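Side-chain contacts in ferrichrome-binding protein (Bacillus subtilis subsp. subtilis, PDB 3G9Q), which binds iron(3+)-hydroxamate complexes such as ferrichrome and hands them to the membrane-bound permease of the FhuCBGD ABC transporter for iron import: residues Lys130-Ala135 with Tyr173-Leu178; His241-Asp246 with Thr266-Lys271; Asn41-Pro46 with Glu56-Gly61; Asn34-Pro39 with Ile68-Asp73. One frame throughout, in Å; residues are numbered along the deposited sequence.

Interaction 1 (Lys130-Ala135 with Tyr173-Leu178); sequences KKVAAA and YKDLGL
V132 of helix 118-143 meets D175 of helix 169-175, and their CA atoms, 6.6 Å apart, are the nearest pair between the two segments. Van der Waals packing has two centres on the 130-135 side, one helical turn apart. At the first, V132 uses both methyls. With chi1 at 169°, CG1 is set opposite the backbone N and reaches over to D175, coming 3.5 Å from its backbone O and 3.9 Å from its CB. The two side chains cross at about a right angle, and the other methyl, CG2 of V132, lies 4.0 Å from OD2 of D175. The second centre is apolar: CD2 of L176 rests 4.2 Å from CB of A135 and equally near the carbonyl carbon of that residue. L176 thus reaches the backbone of the facing helix with one methyl.

Polar groups join in without bonding across. The carbonyl and carboxylate oxygens of D175 lie beside methyl groups of V132, and no hydrogen bond links the segments. K131, on the same helix, instead forms a salt bridge with E259 of helix 255-270. That third helix closes the packing, with L262 and I265 touching L176 and T266 touching A135.

After L176 the chain turns through G177, whose phi is positive, and L178 folds back against I139 and V143 of helix 118-143. This long helix runs between the two lobes, as in other solute-binding proteins of this family. The chemistry implies a seam of van der Waals packing, more buried at A135 and L176 than at V132 and D175, where D175 offers its CB, its backbone O and one carboxylate oxygen to the valine methyls.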
loop_
_atom_site.group_PDB
_atom_site.type_symbol
_atom_site.label_atom_id
_atom_site.label_comp_id
_atom_site.label_asym_id
_atom_site.label_seq_id
_atom_site.Cartn_x
_atom_site.Cartn_y
_atom_site.Cartn_z
ATOM N N LYS A 130 17.003 2.106 6.430
ATOM C CA LYS A 130 17.600 1.540 7.635
ATOM C C LYS A 130 16.671 0.439 8.176
ATOM O O LYS A 130 17.125 -0.546 8.771
ATOM C CB LYS A 130 17.803 2.624 8.700
ATOM C CG LYS A 130 18.507 2.133 9.968
ATOM C CD LYS A 130 18.839 3.279 10.930
ATOM C CE LYS A 130 19.550 2.749 12.170
ATOM N NZ LYS A 130 18.755 1.619 12.761
ATOM N N LYS A 131 15.370 0.620 7.958
ATOM C CA LYS A 131 14.397 -0.361 8.390
ATOM C C LYS A 131 14.371 -1.521 7.410
ATOM O O LYS A 131 14.276 -2.687 7.809
ATOM C CB LYS A 131 12.997 0.238 8.487
ATOM C CG LYS A 131 12.828 1.268 9.585
ATOM C CD LYS A 131 11.438 1.171 10.198
ATOM C CE LYS A 131 11.198 2.286 11.187
ATOM N NZ LYS A 131 11.153 3.600 10.499
ATOM N N VAL A 132 14.448 -1.220 6.120
ATOM C CA VAL A 132 14.434 -2.290 5.142
ATOM C C VAL A 132 15.617 -3.225 5.386
ATOM O O VAL A 132 15.439 -4.423 5.624
ATOM C CB VAL A 132 14.482 -1.747 3.698
ATOM C CG1 VAL A 132 14.738 -2.897 2.728
ATOM C CG2 VAL A 132 13.151 -1.070 3.357
ATOM N N ALA A 133 16.819 -2.658 5.358
ATOM C CA ALA A 133 18.053 -3.404 5.563
ATOM C C ALA A 133 18.023 -4.301 6.787
ATOM O O ALA A 133 18.430 -5.461 6.733
ATOM C CB ALA A 133 19.213 -2.429 5.682
ATOM N N ALA A 134 17.561 -3.741 7.900
ATOM C CA ALA A 134 17.492 -4.468 9.168
ATOM C C ALA A 134 16.568 -5.685 9.096
ATOM O O ALA A 134 16.943 -6.802 9.493
ATOM C CB ALA A 134 17.029 -3.535 10.260
ATOM N N ALA A 135 15.359 -5.451 8.591
ATOM C CA ALA A 135 14.358 -6.499 8.447
ATOM C C ALA A 135 14.807 -7.534 7.406
ATOM O O ALA A 135 14.629 -8.737 7.594
ATOM C CB ALA A 135 13.001 -5.880 8.047
ATOM N N TYR A 173 9.005 -8.983 -2.535
ATOM C CA TYR A 173 9.825 -9.524 -3.593
ATOM C C TYR A 173 10.989 -8.667 -4.053
ATOM O O TYR A 173 11.854 -9.166 -4.764
ATOM C CB TYR A 173 8.940 -9.907 -4.779
ATOM C CG TYR A 173 7.921 -10.981 -4.460
ATOM C CD1 TYR A 173 6.560 -10.763 -4.684
ATOM C CD2 TYR A 173 8.309 -12.215 -3.916
ATOM C CE1 TYR A 173 5.609 -11.735 -4.376
ATOM C CE2 TYR A 173 7.358 -13.199 -3.604
ATOM C CZ TYR A 173 6.013 -12.942 -3.839
ATOM O OH TYR A 173 5.064 -13.886 -3.535
ATOM N N LYS A 174 11.030 -7.397 -3.644
ATOM C CA LYS A 174 12.124 -6.496 -4.046
ATOM C C LYS A 174 12.947 -5.954 -2.873
ATOM O O LYS A 174 14.167 -6.098 -2.853
ATOM C CB LYS A 174 11.597 -5.288 -4.832
ATOM C CG LYS A 174 10.868 -5.579 -6.122
ATOM C CD LYS A 174 10.661 -4.288 -6.910
ATOM C CE LYS A 174 11.988 -3.757 -7.475
ATOM N NZ LYS A 174 12.677 -4.775 -8.339
ATOM N N ASP A 175 12.286 -5.307 -1.913
ATOM C CA ASP A 175 12.990 -4.751 -0.759
ATOM C C ASP A 175 13.529 -5.835 0.171
ATOM O O ASP A 175 14.617 -5.701 0.721
ATOM C CB ASP A 175 12.079 -3.832 0.061
ATOM C CG ASP A 175 11.604 -2.623 -0.711
ATOM O OD1 ASP A 175 10.658 -2.767 -1.504
ATOM O OD2 ASP A 175 12.178 -1.524 -0.523
ATOM N N LEU A 176 12.761 -6.902 0.353
ATOM C CA LEU A 176 13.179 -7.982 1.231
ATOM C C LEU A 176 13.863 -9.123 0.470
ATOM O O LEU A 176 14.418 -10.052 1.071
ATOM C CB LEU A 176 11.971 -8.511 2.008
ATOM C CG LEU A 176 11.300 -7.540 2.988
ATOM C CD1 LEU A 176 10.032 -8.167 3.515
ATOM C CD2 LEU A 176 12.236 -7.195 4.128
ATOM N N GLY A 177 13.821 -9.043 -0.858
ATOM C CA GLY A 177 14.438 -10.052 -1.703
ATOM C C GLY A 177 14.033 -11.483 -1.390
ATOM O O GLY A 177 14.827 -12.411 -1.561
ATOM N N LEU A 178 12.796 -11.664 -0.934
ATOM C CA LEU A 178 12.293 -12.985 -0.601
ATOM C C LEU A 178 11.892 -13.723 -1.886
ATOM O O LEU A 178 11.504 -13.088 -2.859
ATOM C CB LEU A 178 11.124 -12.839 0.378
ATOM C CG LEU A 178 11.578 -12.167 1.680
ATOM C CD1 LEU A 178 10.369 -11.806 2.573
ATOM C CD2 LEU A 178 12.530 -13.086 2.399
#

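Interaction 2 (His241-Asp246 with Thr266-Lys271); sequences HVYKMD and TESLTK
This is a CH-pi and apolar contact in the C-terminal lobe, where Y243 of the weakly bonded edge strand 242-244 of the mixed sheet packs against the end region of helix 255-270. S268 supplies the main touch: its CB stands over one face of the Y243 ring, offset toward the rim, 3.7 Å from the centroid and 16° off the ring normal. The hydroxyl of S268 is engaged within its own helix: chi1 of -53° turns OG back to bond with the backbone O of F264, while the backbone points CB at the ring. Nearer the phenol end, CD2 of L269 comes obliquely to CE2 of Y243 at 3.4 Å. K271 runs past in the opposite direction to the tyrosine, its chain bending at the last torsion to bring NZ 3.6 Å from CE1 of Y243, again obliquely. The other face of the ring is backed by the carbonyl carbon of H241. Were Y243 replaced by an alanine, a gap would probably open between strand and helix, leaving CB of S268, CD2 of L269 and the end of K271 without their ring. Beyond the two segments, the Y243 ring meets that of F212 on the adjoining strand 210-215, S268 also touches F212, and T266 and T270 on another side of the helix pack on helix 118-143.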
loop_
_atom_site.group_PDB
_atom_site.type_symbol
_atom_site.label_atom_id
_atom_site.label_comp_id
_atom_site.label_asym_id
_atom_site.label_seq_id
_atom_site.Cartn_x
_atom_site.Cartn_y
_atom_site.Cartn_z
ATOM N N HIS A 241 1.792 -21.188 8.726
ATOM C CA HIS A 241 2.553 -20.100 8.110
ATOM C C HIS A 241 1.706 -19.220 7.188
ATOM O O HIS A 241 2.173 -18.773 6.134
ATOM C CB HIS A 241 3.727 -20.649 7.299
ATOM C CG HIS A 241 4.756 -21.353 8.122
ATOM N ND1 HIS A 241 4.962 -21.071 9.455
ATOM C CD2 HIS A 241 5.677 -22.287 7.786
ATOM C CE1 HIS A 241 5.969 -21.800 9.905
ATOM N NE2 HIS A 241 6.419 -22.545 8.912
ATOM N N VAL A 242 0.452 -19.016 7.571
ATOM C CA VAL A 242 -0.448 -18.162 6.819
ATOM C C VAL A 242 -0.838 -17.038 7.754
ATOM O O VAL A 242 -1.210 -17.268 8.908
ATOM C CB VAL A 242 -1.715 -18.897 6.341
ATOM C CG1 VAL A 242 -1.392 -19.727 5.114
ATOM C CG2 VAL A 242 -2.262 -19.774 7.447
ATOM N N TYR A 243 -0.741 -15.817 7.244
ATOM C CA TYR A 243 -1.045 -14.633 8.023
ATOM C C TYR A 243 -2.157 -13.818 7.379
ATOM O O TYR A 243 -2.133 -13.560 6.182
ATOM C CB TYR A 243 0.229 -13.816 8.146
ATOM C CG TYR A 243 1.429 -14.704 8.380
ATOM C CD1 TYR A 243 1.565 -15.435 9.566
ATOM C CD2 TYR A 243 2.408 -14.840 7.407
ATOM C CE1 TYR A 243 2.647 -16.277 9.775
ATOM C CE2 TYR A 243 3.490 -15.671 7.597
ATOM C CZ TYR A 243 3.613 -16.386 8.781
ATOM O OH TYR A 243 4.731 -17.169 8.965
ATOM N N LYS A 244 -3.130 -13.432 8.200
ATOM C CA LYS A 244 -4.290 -12.656 7.784
ATOM C C LYS A 244 -3.874 -11.266 7.347
ATOM O O LYS A 244 -3.375 -10.470 8.146
ATOM C CB LYS A 244 -5.287 -12.552 8.940
ATOM C CG LYS A 244 -6.093 -13.822 9.240
ATOM C CD LYS A 244 -7.373 -13.877 8.412
ATOM C CE LYS A 244 -8.353 -12.760 8.791
ATOM N NZ LYS A 244 -9.518 -12.667 7.844
HETATM N N MSE A 245 -4.095 -10.983 6.070
HETATM C CA MSE A 245 -3.740 -9.702 5.491
HETATM C C MSE A 245 -4.961 -8.796 5.451
HETATM O O MSE A 245 -6.005 -9.178 4.942
HETATM C CB MSE A 245 -3.187 -9.931 4.085
HETATM C CG MSE A 245 -2.769 -8.666 3.364
HETATM SE SE MSE A 245 -2.012 -9.013 1.602
HETATM C CE MSE A 245 -0.132 -9.060 2.076
ATOM N N ASP A 246 -4.836 -7.599 6.004
ATOM C CA ASP A 246 -5.950 -6.663 6.013
ATOM C C ASP A 246 -6.004 -5.898 4.691
ATOM O O ASP A 246 -5.094 -5.129 4.356
ATOM C CB ASP A 246 -5.815 -5.700 7.196
ATOM C CG ASP A 246 -7.010 -4.785 7.340
ATOM O OD1 ASP A 246 -8.152 -5.290 7.273
ATOM O OD2 ASP A 246 -6.814 -3.568 7.534
ATOM N N THR A 266 7.275 -8.439 8.659
ATOM C CA THR A 266 8.372 -8.874 9.515
ATOM C C THR A 266 7.908 -9.627 10.755
ATOM O O THR A 266 8.373 -10.738 11.018
ATOM C CB THR A 266 9.222 -7.672 9.944
ATOM O OG1 THR A 266 9.615 -6.928 8.781
ATOM C CG2 THR A 266 10.460 -8.145 10.695
ATOM N N GLU A 267 6.997 -9.028 11.518
ATOM C CA GLU A 267 6.489 -9.686 12.709
ATOM C C GLU A 267 5.940 -11.073 12.371
ATOM O O GLU A 267 6.285 -12.049 13.031
ATOM C CB GLU A 267 5.396 -8.844 13.376
ATOM C CG GLU A 267 4.699 -9.552 14.539
ATOM C CD GLU A 267 5.648 -9.930 15.685
ATOM O OE1 GLU A 267 5.256 -10.774 16.520
ATOM O OE2 GLU A 267 6.774 -9.385 15.770
ATOM N N SER A 268 5.094 -11.155 11.340
ATOM C CA SER A 268 4.488 -12.423 10.916
ATOM C C SER A 268 5.532 -13.479 10.616
ATOM O O SER A 268 5.424 -14.610 11.081
ATOM C CB SER A 268 3.654 -12.233 9.646
ATOM O OG SER A 268 2.707 -11.195 9.765
ATOM N N LEU A 269 6.529 -13.101 9.816
ATOM C CA LEU A 269 7.594 -14.010 9.412
ATOM C C LEU A 269 8.652 -14.342 10.446
ATOM O O LEU A 269 9.523 -15.158 10.171
ATOM C CB LEU A 269 8.297 -13.487 8.164
ATOM C CG LEU A 269 7.442 -13.426 6.908
ATOM C CD1 LEU A 269 8.365 -13.223 5.715
ATOM C CD2 LEU A 269 6.653 -14.721 6.736
ATOM N N THR A 270 8.596 -13.723 11.624
ATOM C CA THR A 270 9.588 -14.004 12.656
ATOM C C THR A 270 9.041 -14.358 14.031
ATOM O O THR A 270 9.834 -14.598 14.934
ATOM C CB THR A 270 10.571 -12.816 12.882
ATOM O OG1 THR A 270 9.832 -11.647 13.257
ATOM C CG2 THR A 270 11.417 -12.537 11.639
ATOM N N LYS A 271 7.720 -14.374 14.227
ATOM C CA LYS A 271 7.187 -14.715 15.559
ATOM C C LYS A 271 7.440 -16.193 15.906
ATOM O O LYS A 271 7.457 -17.054 15.028
ATOM C CB LYS A 271 5.696 -14.333 15.674
ATOM C CG LYS A 271 4.811 -14.652 14.466
ATOM C CD LYS A 271 3.429 -13.951 14.541
ATOM C CE LYS A 271 2.541 -14.332 13.350
ATOM N NZ LYS A 271 2.284 -15.820 13.281
#

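Interaction 3 (Asn41-Pro46 with Glu56-Gly61); sequences NVFKNP and ENIGDG
F43 lays its ring against I58, and these two residues bury more surface in the contact than any others. CG1 of I58 sits over the centre of the F43 ring, 3.7 Å from the centroid and only 8° off the normal, a CH-pi contact made almost straight down onto the face. The second branch takes part as well, CG2 of I58 lying 3.6 Å from CD1 of F43: with CG2 opposite the backbone N and CG1 beside it, both branches of I58 face the ring. Both segments belong to the long loop between strand 35-37 and helix 64-68 in the N-terminal lobe, so this CH-pi pair ties two parts of one loop together. At the far end of the ring, CZ of F43 approaches the backbone O of N57 at 3.5 Å and CG of E56 at 3.9 Å, both obliquely. The E56 chain bends beyond CG, and its OE1 makes a weak hydrogen bond with the hydroxyl of Y25. A serine in place of F43 would probably leave CG1 and CG2 of I58 without the ring they cover and open a gap between the two parts of the loop. N53 also touches F43, while the neighbouring K44 forms a salt bridge with E40.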
loop_
_atom_site.group_PDB
_atom_site.type_symbol
_atom_site.label_atom_id
_atom_site.label_comp_id
_atom_site.label_asym_id
_atom_site.label_seq_id
_atom_site.Cartn_x
_atom_site.Cartn_y
_atom_site.Cartn_z
ATOM N N ASN A 41 -11.466 6.769 2.712
ATOM C CA ASN A 41 -10.480 5.713 2.901
ATOM C C ASN A 41 -9.525 6.028 4.039
ATOM O O ASN A 41 -9.263 5.186 4.891
ATOM C CB ASN A 41 -9.701 5.521 1.610
ATOM C CG ASN A 41 -10.603 5.193 0.460
ATOM O OD1 ASN A 41 -11.295 4.175 0.496
ATOM N ND2 ASN A 41 -10.627 6.056 -0.563
ATOM N N VAL A 42 -9.028 7.255 4.045
ATOM C CA VAL A 42 -8.085 7.709 5.050
ATOM C C VAL A 42 -8.542 7.413 6.481
ATOM O O VAL A 42 -7.778 6.900 7.304
ATOM C CB VAL A 42 -7.822 9.214 4.851
ATOM C CG1 VAL A 42 -6.856 9.742 5.891
ATOM C CG2 VAL A 42 -7.281 9.436 3.447
ATOM N N PHE A 43 -9.800 7.713 6.769
ATOM C CA PHE A 43 -10.349 7.482 8.099
ATOM C C PHE A 43 -10.731 6.024 8.313
ATOM O O PHE A 43 -11.499 5.705 9.218
ATOM C CB PHE A 43 -11.566 8.380 8.319
ATOM C CG PHE A 43 -11.272 9.828 8.127
ATOM C CD1 PHE A 43 -11.068 10.345 6.853
ATOM C CD2 PHE A 43 -11.128 10.667 9.222
ATOM C CE1 PHE A 43 -10.723 11.670 6.676
ATOM C CE2 PHE A 43 -10.782 11.996 9.056
ATOM C CZ PHE A 43 -10.577 12.501 7.783
ATOM N N LYS A 44 -10.205 5.137 7.475
ATOM C CA LYS A 44 -10.489 3.716 7.621
ATOM C C LYS A 44 -9.210 2.900 7.653
ATOM O O LYS A 44 -9.184 1.789 8.188
ATOM C CB LYS A 44 -11.387 3.215 6.488
ATOM C CG LYS A 44 -12.855 3.566 6.646
ATOM C CD LYS A 44 -13.690 2.757 5.666
ATOM C CE LYS A 44 -15.165 3.098 5.787
ATOM N NZ LYS A 44 -15.401 4.559 5.551
ATOM N N ASN A 45 -8.148 3.464 7.082
ATOM C CA ASN A 45 -6.849 2.798 7.034
ATOM C C ASN A 45 -6.302 2.623 8.453
ATOM O O ASN A 45 -6.170 3.581 9.192
ATOM C CB ASN A 45 -5.887 3.620 6.191
ATOM C CG ASN A 45 -4.570 2.923 5.972
ATOM O OD1 ASN A 45 -4.387 1.765 6.355
ATOM N ND2 ASN A 45 -3.638 3.623 5.344
ATOM N N PRO A 46 -5.982 1.388 8.851
ATOM C CA PRO A 46 -5.463 1.170 10.198
ATOM C C PRO A 46 -4.147 1.873 10.464
ATOM O O PRO A 46 -3.784 2.104 11.617
ATOM C CB PRO A 46 -5.332 -0.344 10.275
ATOM C CG PRO A 46 -5.024 -0.716 8.854
ATOM C CD PRO A 46 -6.026 0.124 8.104
ATOM N N GLU A 56 -8.370 16.933 10.251
ATOM C CA GLU A 56 -8.936 16.849 8.902
ATOM C C GLU A 56 -10.406 16.503 8.773
ATOM O O GLU A 56 -11.007 15.892 9.651
ATOM C CB GLU A 56 -8.145 15.896 7.997
ATOM C CG GLU A 56 -7.522 14.707 8.668
ATOM C CD GLU A 56 -6.087 14.978 9.041
ATOM O OE1 GLU A 56 -5.319 15.393 8.143
ATOM O OE2 GLU A 56 -5.723 14.777 10.221
ATOM N N ASN A 57 -10.971 16.924 7.647
ATOM C CA ASN A 57 -12.363 16.680 7.311
ATOM C C ASN A 57 -12.362 15.482 6.347
ATOM O O ASN A 57 -11.342 15.199 5.719
ATOM C CB ASN A 57 -12.951 17.930 6.625
ATOM C CG ASN A 57 -14.264 18.400 7.260
ATOM O OD1 ASN A 57 -14.357 19.523 7.774
ATOM N ND2 ASN A 57 -15.285 17.544 7.219
ATOM N N ILE A 58 -13.496 14.789 6.238
ATOM C CA ILE A 58 -13.620 13.634 5.355
ATOM C C ILE A 58 -14.159 14.031 3.966
ATOM O O ILE A 58 -13.858 15.117 3.462
ATOM C CB ILE A 58 -14.540 12.544 5.984
ATOM C CG1 ILE A 58 -14.334 12.476 7.505
ATOM C CG2 ILE A 58 -14.214 11.178 5.394
ATOM C CD1 ILE A 58 -15.092 13.531 8.292
ATOM N N GLY A 59 -14.948 13.150 3.353
ATOM C CA GLY A 59 -15.501 13.414 2.030
ATOM C C GLY A 59 -15.349 12.163 1.177
ATOM O O GLY A 59 -14.906 11.137 1.696
ATOM N N ASP A 60 -15.706 12.233 -0.111
ATOM C CA ASP A 60 -15.600 11.083 -1.037
ATOM C C ASP A 60 -14.748 11.411 -2.271
ATOM O O ASP A 60 -14.303 10.514 -2.992
ATOM C CB ASP A 60 -16.987 10.650 -1.518
ATOM C CG ASP A 60 -17.590 11.634 -2.509
ATOM O OD1 ASP A 60 -17.685 12.835 -2.164
ATOM O OD2 ASP A 60 -17.967 11.208 -3.627
ATOM N N GLY A 61 -14.554 12.701 -2.527
ATOM C CA GLY A 61 -13.753 13.110 -3.668
ATOM C C GLY A 61 -14.507 13.760 -4.817
ATOM O O GLY A 61 -13.962 13.905 -5.916
#

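Interaction 4 (Asn34-Pro39 with Ile68-Asp73); sequences NVVGAP and IDLNPD
V36 overlaps L70 through one methyl, CG2, which lies 4.0 Å from CB of the leucine. That methyl takes the position between the backbone N and the carbonyl carbon, with CG1 turned beside the N, and the two side chains slide past each other in opposite directions. L70 in turn carries its branched end over the backbone of the strand: CD2 comes 3.4 Å from O of V36, and CD1 stands 4.2 Å from CA of G37. A CB at G37 would point toward L70 and would probably crowd its CD1. These residues belong to a beta-alpha-beta crossover, in which the chain leaves edge strand 35-37 of the parallel sheet, passes through helix 64-68 and enters strand 74-78 on the far side of strand 17-19. L70 sits in the type I turn from I68 to N71 at the end of helix 64-68, a turn closed by the backbone bond from N71 N to I68 O (3.1 Å). V18 of the intervening strand touches V36, L70 and P72. The carbonyl O of L70 accepts a hydrogen bond from NE of R16, and D73 OD2 bonds to the backbone N of the same arginine.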
loop_
_atom_site.group_PDB
_atom_site.type_symbol
_atom_site.label_atom_id
_atom_site.label_comp_id
_atom_site.label_asym_id
_atom_site.label_seq_id
_atom_site.Cartn_x
_atom_site.Cartn_y
_atom_site.Cartn_z
ATOM N N ASN A 34 0.454 20.453 6.587
ATOM C CA ASN A 34 -0.814 20.373 7.258
ATOM C C ASN A 34 -1.950 20.105 6.260
ATOM O O ASN A 34 -2.169 20.871 5.310
ATOM C CB ASN A 34 -1.032 21.665 8.044
ATOM C CG ASN A 34 -2.380 21.723 8.696
ATOM O OD1 ASN A 34 -2.802 20.780 9.374
ATOM N ND2 ASN A 34 -3.072 22.837 8.506
ATOM N N VAL A 35 -2.650 18.993 6.471
ATOM C CA VAL A 35 -3.754 18.616 5.606
ATOM C C VAL A 35 -5.061 18.862 6.323
ATOM O O VAL A 35 -5.270 18.414 7.455
ATOM C CB VAL A 35 -3.652 17.143 5.159
ATOM C CG1 VAL A 35 -4.847 16.772 4.276
ATOM C CG2 VAL A 35 -2.353 16.942 4.402
ATOM N N VAL A 36 -5.943 19.576 5.645
ATOM C CA VAL A 36 -7.208 19.952 6.238
ATOM C C VAL A 36 -8.397 19.116 5.794
ATOM O O VAL A 36 -9.461 19.182 6.402
ATOM C CB VAL A 36 -7.441 21.457 5.995
ATOM C CG1 VAL A 36 -6.223 22.235 6.492
ATOM C CG2 VAL A 36 -7.662 21.731 4.514
ATOM N N GLY A 37 -8.197 18.307 4.757
ATOM C CA GLY A 37 -9.255 17.441 4.265
ATOM C C GLY A 37 -8.718 16.205 3.552
ATOM O O GLY A 37 -7.680 16.254 2.882
ATOM N N ALA A 38 -9.428 15.091 3.697
ATOM C CA ALA A 38 -9.041 13.839 3.062
ATOM C C ALA A 38 -10.292 12.995 2.821
ATOM O O ALA A 38 -11.295 13.159 3.514
ATOM C CB ALA A 38 -8.064 13.080 3.948
ATOM N N PRO A 39 -10.260 12.105 1.808
ATOM C CA PRO A 39 -11.407 11.238 1.495
ATOM C C PRO A 39 -11.648 10.175 2.584
ATOM O O PRO A 39 -10.850 10.032 3.516
ATOM C CB PRO A 39 -11.026 10.643 0.138
ATOM C CG PRO A 39 -9.540 10.676 0.151
ATOM C CD PRO A 39 -9.226 12.003 0.762
ATOM N N ILE A 68 -14.724 23.885 -0.428
ATOM C CA ILE A 68 -14.851 25.331 -0.290
ATOM C C ILE A 68 -14.767 25.778 1.174
ATOM O O ILE A 68 -14.101 26.759 1.491
ATOM C CB ILE A 68 -16.195 25.832 -0.876
ATOM C CG1 ILE A 68 -16.169 25.730 -2.393
ATOM C CG2 ILE A 68 -16.424 27.298 -0.505
ATOM C CD1 ILE A 68 -15.087 24.898 -3.097
ATOM N N ASP A 69 -15.429 25.040 2.057
ATOM C CA ASP A 69 -15.466 25.382 3.471
ATOM C C ASP A 69 -14.168 25.140 4.218
ATOM O O ASP A 69 -14.088 25.375 5.423
ATOM C CB ASP A 69 -16.598 24.613 4.151
ATOM C CG ASP A 69 -17.851 24.555 3.291
ATOM O OD1 ASP A 69 -18.235 25.621 2.739
ATOM O OD2 ASP A 69 -18.444 23.446 3.168
ATOM N N LEU A 70 -13.149 24.677 3.509
ATOM C CA LEU A 70 -11.858 24.410 4.134
ATOM C C LEU A 70 -10.820 25.401 3.593
ATOM O O LEU A 70 -9.633 25.313 3.930
ATOM C CB LEU A 70 -11.422 22.963 3.822
ATOM C CG LEU A 70 -12.249 21.752 4.297
ATOM C CD1 LEU A 70 -11.937 20.565 3.442
ATOM C CD2 LEU A 70 -11.965 21.448 5.759
ATOM N N ASN A 71 -11.289 26.355 2.780
ATOM C CA ASN A 71 -10.439 27.362 2.109
ATOM C C ASN A 71 -8.970 26.941 2.028
ATOM O O ASN A 71 -8.122 27.422 2.773
ATOM C CB ASN A 71 -10.585 28.772 2.745
ATOM C CG ASN A 71 -10.235 28.818 4.240
ATOM O OD1 ASN A 71 -9.356 29.580 4.658
ATOM N ND2 ASN A 71 -10.940 28.023 5.048
ATOM N N PRO A 72 -8.660 26.018 1.103
ATOM C CA PRO A 72 -7.293 25.526 0.930
ATOM C C PRO A 72 -6.428 26.424 0.069
ATOM O O PRO A 72 -6.935 27.182 -0.765
ATOM C CB PRO A 72 -7.511 24.173 0.275
ATOM C CG PRO A 72 -8.639 24.472 -0.657
ATOM C CD PRO A 72 -9.586 25.267 0.230
ATOM N N ASP A 73 -5.120 26.327 0.282
ATOM C CA ASP A 73 -4.167 27.096 -0.501
ATOM C C ASP A 73 -3.526 26.161 -1.530
ATOM O O ASP A 73 -2.661 26.560 -2.309
ATOM C CB ASP A 73 -3.091 27.770 0.393
ATOM C CG ASP A 73 -2.327 26.784 1.283
ATOM O OD1 ASP A 73 -2.054 25.646 0.850
ATOM O OD2 ASP A 73 -1.970 27.161 2.414
#

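Overall arrangement
Interactions 3 and 4 form one group in the N-terminal lobe, their centres 12 Å apart, with interaction 3 nested inside the loop closed by interaction 4. They are joined by probable backbone hydrogen bonds, N57 O to A38 N at 2.8 Å and N57 N to V36 O at 3.0 Å. Helix 255-270, which carries one side of interaction 2, also packs on interaction 1: CB of A135 lies 3.6 Å from OG1 of T266. Between the lobes, P46 CG lies 3.6 Å from OD2 of D246, although the centres of interactions 2 and 3 are 27 Å apart. The siderophore probably binds in the cleft between the lobes, as in other proteins of this family.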